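Local coordinates for protein RRNA methyltransferase (PDB 1O9G) that methylates guanine-2535 of 23S ribosomal RNA at N1, using S-adenosyl-L-methionine, and so confers resistance to the orthosomycin antibiotic avilamycin, at residues Gln41-Arg46 with His207-Val212; Ser199-Leu204 with Val240-Val245. The protein carries 3 engineered substitutions. All blocks are in the same frame, centred on the assembly; numbering follows the deposited sequence.

Contact 1. Residues Gln41-Arg46 with His207-Val212; sequences QRALAR and HAVIAV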
loop_
_atom_site.group_PDB
_atom_site.type_symbol
_atom_site.label_atom_id
_atom_site.label_comp_id
_atom_site.label_asym_id
_atom_site.label_seq_id
_atom_site.Cartn_x
_atom_site.Cartn_y
_atom_site.Cartn_z
ATOM N N GLN A 41 -5.294 9.187 3.129
ATOM C CA GLN A 41 -6.153 10.370 3.102
ATOM C C GLN A 41 -5.350 11.668 3.213
ATOM O O GLN A 41 -5.684 12.649 2.573
ATOM C CB GLN A 41 -7.257 10.265 4.155
ATOM C CG GLN A 41 -8.251 9.161 3.840
ATOM C CD GLN A 41 -9.406 9.143 4.793
ATOM O OE1 GLN A 41 -10.173 10.107 4.833
ATOM N NE2 GLN A 41 -9.512 8.093 5.595
ATOM N N ARG A 42 -4.257 11.655 3.978
ATOM C CA ARG A 42 -3.367 12.802 4.023
ATOM C C ARG A 42 -2.727 13.062 2.653
ATOM O O ARG A 42 -2.549 14.209 2.246
ATOM C CB ARG A 42 -2.266 12.648 5.091
ATOM C CG ARG A 42 -2.795 12.823 6.511
ATOM C CD ARG A 42 -1.760 12.548 7.574
ATOM N NE ARG A 42 -2.265 12.707 8.939
ATOM C CZ ARG A 42 -1.659 13.383 9.900
ATOM N NH1 ARG A 42 -0.540 14.053 9.681
ATOM N NH2 ARG A 42 -2.192 13.393 11.107
ATOM N N ALA A 43 -2.349 12.008 1.958
ATOM C CA ALA A 43 -1.783 12.166 0.640
ATOM C C ALA A 43 -2.812 12.736 -0.333
ATOM O O ALA A 43 -2.519 13.643 -1.118
ATOM C CB ALA A 43 -1.244 10.849 0.145
ATOM N N LEU A 44 -4.025 12.193 -0.320
ATOM C CA LEU A 44 -5.076 12.699 -1.200
ATOM C C LEU A 44 -5.296 14.188 -0.952
ATOM O O LEU A 44 -5.583 14.925 -1.894
ATOM C CB LEU A 44 -6.396 11.969 -0.962
ATOM C CG LEU A 44 -6.520 10.509 -1.398
ATOM C CD1 LEU A 44 -7.940 10.021 -1.091
ATOM C CD2 LEU A 44 -6.190 10.358 -2.846
ATOM N N ALA A 45 -5.173 14.645 0.301
ATOM C CA ALA A 45 -5.415 16.043 0.632
ATOM C C ALA A 45 -4.362 16.957 0.051
ATOM O O ALA A 45 -4.571 18.156 -0.031
ATOM C CB ALA A 45 -5.502 16.246 2.135
ATOM N N ARG A 46 -3.221 16.402 -0.335
ATOM C CA ARG A 46 -2.126 17.184 -0.942
ATOM C C ARG A 46 -2.087 17.148 -2.482
ATOM O O ARG A 46 -1.227 17.750 -3.122
ATOM C CB ARG A 46 -0.789 16.722 -0.364
ATOM C CG ARG A 46 -0.687 16.850 1.124
ATOM C CD ARG A 46 0.057 18.065 1.525
ATOM N NE ARG A 46 0.145 18.272 2.969
ATOM C CZ ARG A 46 0.395 19.439 3.516
ATOM N NH1 ARG A 46 0.589 20.500 2.745
ATOM N NH2 ARG A 46 0.450 19.562 4.836
ATOM N N HIS A 207 3.091 16.427 -9.938
ATOM C CA HIS A 207 2.190 16.589 -8.782
ATOM C C HIS A 207 2.146 15.427 -7.813
ATOM O O HIS A 207 1.535 15.547 -6.759
ATOM C CB HIS A 207 0.757 16.847 -9.234
ATOM C CG HIS A 207 0.148 15.687 -9.961
ATOM N ND1 HIS A 207 -0.650 14.735 -9.363
ATOM C CD2 HIS A 207 0.240 15.338 -11.262
ATOM C CE1 HIS A 207 -1.007 13.841 -10.266
ATOM N NE2 HIS A 207 -0.474 14.183 -11.424
ATOM N N ALA A 208 2.729 14.294 -8.173
ATOM C CA ALA A 208 2.547 13.084 -7.404
ATOM C C ALA A 208 3.050 13.279 -5.976
ATOM O O ALA A 208 4.102 13.880 -5.747
ATOM C CB ALA A 208 3.298 11.937 -8.035
ATOM N N VAL A 209 2.329 12.694 -5.038
ATOM C CA VAL A 209 2.698 12.656 -3.629
ATOM C C VAL A 209 3.293 11.297 -3.326
ATOM O O VAL A 209 2.651 10.265 -3.555
ATOM C CB VAL A 209 1.492 12.916 -2.748
ATOM C CG1 VAL A 209 1.830 12.799 -1.274
ATOM C CG2 VAL A 209 0.870 14.295 -3.085
ATOM N N ILE A 210 4.509 11.326 -2.801
ATOM C CA ILE A 210 5.229 10.142 -2.362
ATOM C C ILE A 210 5.194 10.070 -0.843
ATOM O O ILE A 210 5.752 10.905 -0.165
ATOM C CB ILE A 210 6.680 10.128 -2.841
ATOM C CG1 ILE A 210 6.771 10.278 -4.363
ATOM C CG2 ILE A 210 7.352 8.848 -2.394
ATOM C CD1 ILE A 210 8.106 10.692 -4.850
ATOM N N ALA A 211 4.580 9.009 -0.331
ATOM C CA ALA A 211 4.407 8.814 1.119
ATOM C C ALA A 211 5.161 7.530 1.488
ATOM O O ALA A 211 4.900 6.459 0.957
ATOM C CB ALA A 211 2.978 8.681 1.474
ATOM N N VAL A 212 6.102 7.669 2.410
ATOM C CA VAL A 212 6.853 6.533 2.934
ATOM C C VAL A 212 6.721 6.455 4.447
ATOM O O VAL A 212 6.659 7.468 5.134
ATOM C CB VAL A 212 8.324 6.602 2.501
ATOM C CG1 VAL A 212 8.440 6.668 0.986
ATOM C CG2 VAL A 212 9.015 7.786 3.077
#

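Contact 2. Residues Ser199-Leu204 with Val240-Val245; sequences SLASAL and VRAADV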
loop_
_atom_site.group_PDB
_atom_site.type_symbol
_atom_site.label_atom_id
_atom_site.label_comp_id
_atom_site.label_asym_id
_atom_site.label_seq_id
_atom_site.Cartn_x
_atom_site.Cartn_y
_atom_site.Cartn_z
ATOM N N SER A 199 14.732 8.144 -7.525
ATOM C CA SER A 199 14.355 7.174 -8.535
ATOM C C SER A 199 12.872 7.294 -8.879
ATOM O O SER A 199 12.495 7.389 -10.037
ATOM C CB SER A 199 14.687 5.763 -8.052
ATOM O OG SER A 199 14.474 4.826 -9.072
ATOM N N LEU A 200 12.036 7.297 -7.857
ATOM C CA LEU A 200 10.599 7.410 -8.050
ATOM C C LEU A 200 10.242 8.704 -8.770
ATOM O O LEU A 200 9.429 8.688 -9.677
ATOM C CB LEU A 200 9.869 7.332 -6.710
ATOM C CG LEU A 200 9.868 5.956 -6.042
ATOM C CD1 LEU A 200 9.285 6.024 -4.637
ATOM C CD2 LEU A 200 9.131 4.962 -6.906
ATOM N N ALA A 201 10.810 9.826 -8.343
ATOM C CA ALA A 201 10.409 11.116 -8.887
ATOM C C ALA A 201 10.748 11.208 -10.374
ATOM O O ALA A 201 10.076 11.917 -11.114
ATOM C CB ALA A 201 11.047 12.256 -8.098
ATOM N N SER A 202 11.774 10.483 -10.814
ATOM C CA SER A 202 12.136 10.470 -12.233
ATOM C C SER A 202 11.035 9.865 -13.107
ATOM O O SER A 202 10.950 10.169 -14.288
ATOM C CB SER A 202 13.461 9.730 -12.466
ATOM O OG SER A 202 13.348 8.314 -12.342
ATOM N N ALA A 203 10.208 9.019 -12.516
ATOM C CA ALA A 203 9.167 8.291 -13.251
ATOM C C ALA A 203 7.742 8.848 -13.077
ATOM O O ALA A 203 6.842 8.431 -13.789
ATOM C CB ALA A 203 9.193 6.841 -12.851
ATOM N N LEU A 204 7.545 9.761 -12.144
ATOM C CA LEU A 204 6.207 10.234 -11.749
ATOM C C LEU A 204 5.833 11.563 -12.358
ATOM O O LEU A 204 6.706 12.363 -12.694
ATOM C CB LEU A 204 6.139 10.391 -10.239
ATOM C CG LEU A 204 6.225 9.099 -9.459
ATOM C CD1 LEU A 204 6.471 9.399 -7.977
ATOM C CD2 LEU A 204 4.957 8.294 -9.663
ATOM N N VAL A 240 6.403 13.654 0.364
ATOM C CA VAL A 240 7.058 14.640 -0.471
ATOM C C VAL A 240 6.389 14.697 -1.843
ATOM O O VAL A 240 5.755 13.777 -2.290
ATOM C CB VAL A 240 8.584 14.322 -0.672
ATOM C CG1 VAL A 240 9.333 14.359 0.652
ATOM C CG2 VAL A 240 8.786 13.058 -1.373
ATOM N N ARG A 241 6.562 15.821 -2.511
ATOM C CA ARG A 241 6.068 15.986 -3.844
ATOM C C ARG A 241 7.151 15.630 -4.851
ATOM O O ARG A 241 8.283 16.054 -4.689
ATOM C CB ARG A 241 5.654 17.433 -4.050
ATOM C CG ARG A 241 5.180 17.711 -5.456
ATOM C CD ARG A 241 4.162 18.805 -5.594
ATOM N NE ARG A 241 3.014 18.632 -4.724
ATOM C CZ ARG A 241 2.716 19.388 -3.673
ATOM N NH1 ARG A 241 3.540 20.370 -3.279
ATOM N NH2 ARG A 241 1.579 19.154 -2.994
ATOM N N ALA A 242 6.772 14.953 -5.917
ATOM C CA ALA A 242 7.725 14.510 -6.945
ATOM C C ALA A 242 8.522 15.691 -7.502
ATOM O O ALA A 242 9.744 15.626 -7.552
ATOM C CB ALA A 242 7.018 13.769 -8.046
ATOM N N ALA A 243 7.844 16.779 -7.849
ATOM C CA ALA A 243 8.522 17.974 -8.396
ATOM C C ALA A 243 9.571 18.494 -7.440
ATOM O O ALA A 243 10.631 18.964 -7.875
ATOM C CB ALA A 243 7.528 19.060 -8.710
ATOM N N ASP A 244 9.284 18.458 -6.144
ATOM C CA ASP A 244 10.232 18.934 -5.137
ATOM C C ASP A 244 11.449 18.044 -5.039
ATOM O O ASP A 244 12.563 18.536 -4.838
ATOM C CB ASP A 244 9.581 19.056 -3.752
ATOM C CG ASP A 244 8.499 20.124 -3.684
ATOM O OD1 ASP A 244 8.490 21.071 -4.505
ATOM O OD2 ASP A 244 7.636 20.131 -2.792
ATOM N N VAL A 245 11.271 16.740 -5.180
ATOM C CA VAL A 245 12.401 15.833 -5.155
ATOM C C VAL A 245 13.354 16.183 -6.310
ATOM O O VAL A 245 14.565 16.265 -6.130
ATOM C CB VAL A 245 11.980 14.381 -5.263
ATOM C CG1 VAL A 245 13.182 13.484 -5.406
ATOM C CG2 VAL A 245 11.147 13.963 -4.049
#

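Contact 1. Residues Gln41-Arg46 with His207-Val212
Val209 meets Ala43 and Arg46 with its two methyls: a chi1 of 177° turns it so that CG1 stands anti to the backbone N and CG2 anti to the carbonyl carbon, aiming one methyl at each partner. CG1 takes Ala43 and CG2 the residue three further on, Arg46. Val209 CG1 faces the methyl of Ala43, 3.9 Å from its CB, and also lies 4.1 Å from Ala43 CA. Val209 CG2 is 4.0 Å from Arg46 CB and 4.0 Å from Ala43 O, so it rests against backbone as well as side chain. Arg46 contributes through its root alone: CG stands beside its own backbone N, and the bend at chi2 (-100°) swings the rest of the chain off the valine. Its NE then forms a salt bridge with Glu228 OE1, while Arg42 NH1 takes the other oxygen, OE2, of the same carboxylate; Arg42 NE pairs in addition with Glu38. The Val209 patch itself is apolar, with no hydrogen bond between 41-46 and 207-212, and it buries 146 Å² in all. Ala43 and Val209 come to 6.2 Å between their CA atoms, consistent with a side chain of one methyl on the helix. This is the helix-on-sheet packing of a Rossmann-like methyltransferase, the end of helix 33-45 lying against the start of strand 209-214. That strand runs parallel to 171-175 on one edge and antiparallel to 235-241 on the other; Ala43 also touches Val171 of the first, and Arg46 reaches Met239 of the second. From the opposite face of the strand, Ile210 packs on Leu197 and Leu200 of helix 190-203, which leaves the sheet sandwiched between the two helices.

Contact 2. Residues Ser199-Leu204 with Val240-Val245
An apolar helix-to-helix contact packs the C-terminal part of helix 190-203 on the first turn of helix 242-247, just where strand 235-241 gives way to that helix. Ala201 is at its centre: its CA comes within 4.7 Å of Ala242 CA, a spacing consistent with two methyl side chains. The methyl of Ala201, its CB, touches that turn at two points, Val245 CG1 at 3.6 Å and the carbonyl oxygen Ala242 O at 3.7 Å. Val245 presents CG1 because its chi1 of 173° sets that branch anti to the backbone N. Leu204 meets Ala242 methylene to methyl, 4.1 Å between the CB atoms, while the Leu204 side chain also touches Ile210 of strand 209-214 and Trp56 of strand 53-57. No hydrogen bond crosses the interface, which buries 156 Å². On the far side of the first helix, Ser202 OG donates to Ser199 O at 2.6 Å, and Ser199 OG bonds to Val154 O. Helix 190-203 is the crossover helix of a beta-alpha-beta unit, between the parallel neighbours 171-175 and 209-214, whereas 242-247 follows directly on the antiparallel strand 235-241. Backbone hydrogen bonds pair Ala242 with Ala208 and Ala243 with Ala206, both in the connection from helix 190-203 to strand 209-214.

Contact 1 uses strand 209-214, and contact 2 sits on the helix that follows its antiparallel neighbour 235-241; their centres are about 12 Å apart. Backbone pairing between them runs through Ile210 N to Val240 O, 2.8 Å, and Ala242 N to Ala208 O, 2.9 Å. Side chains join as well: Ile210 CG1 packs on Leu204 CD1 at 3.7 Å. A further link is the hydrogen bond from Arg241 NH2 to Arg46 O. Contact 1 involves the start of strand 209-214 and contact 2 lies by the connection into it, whereas in methyltransferases of this fold the cofactor site generally lies at the carboxyl ends of the parallel strands; both are thus probably structural packing.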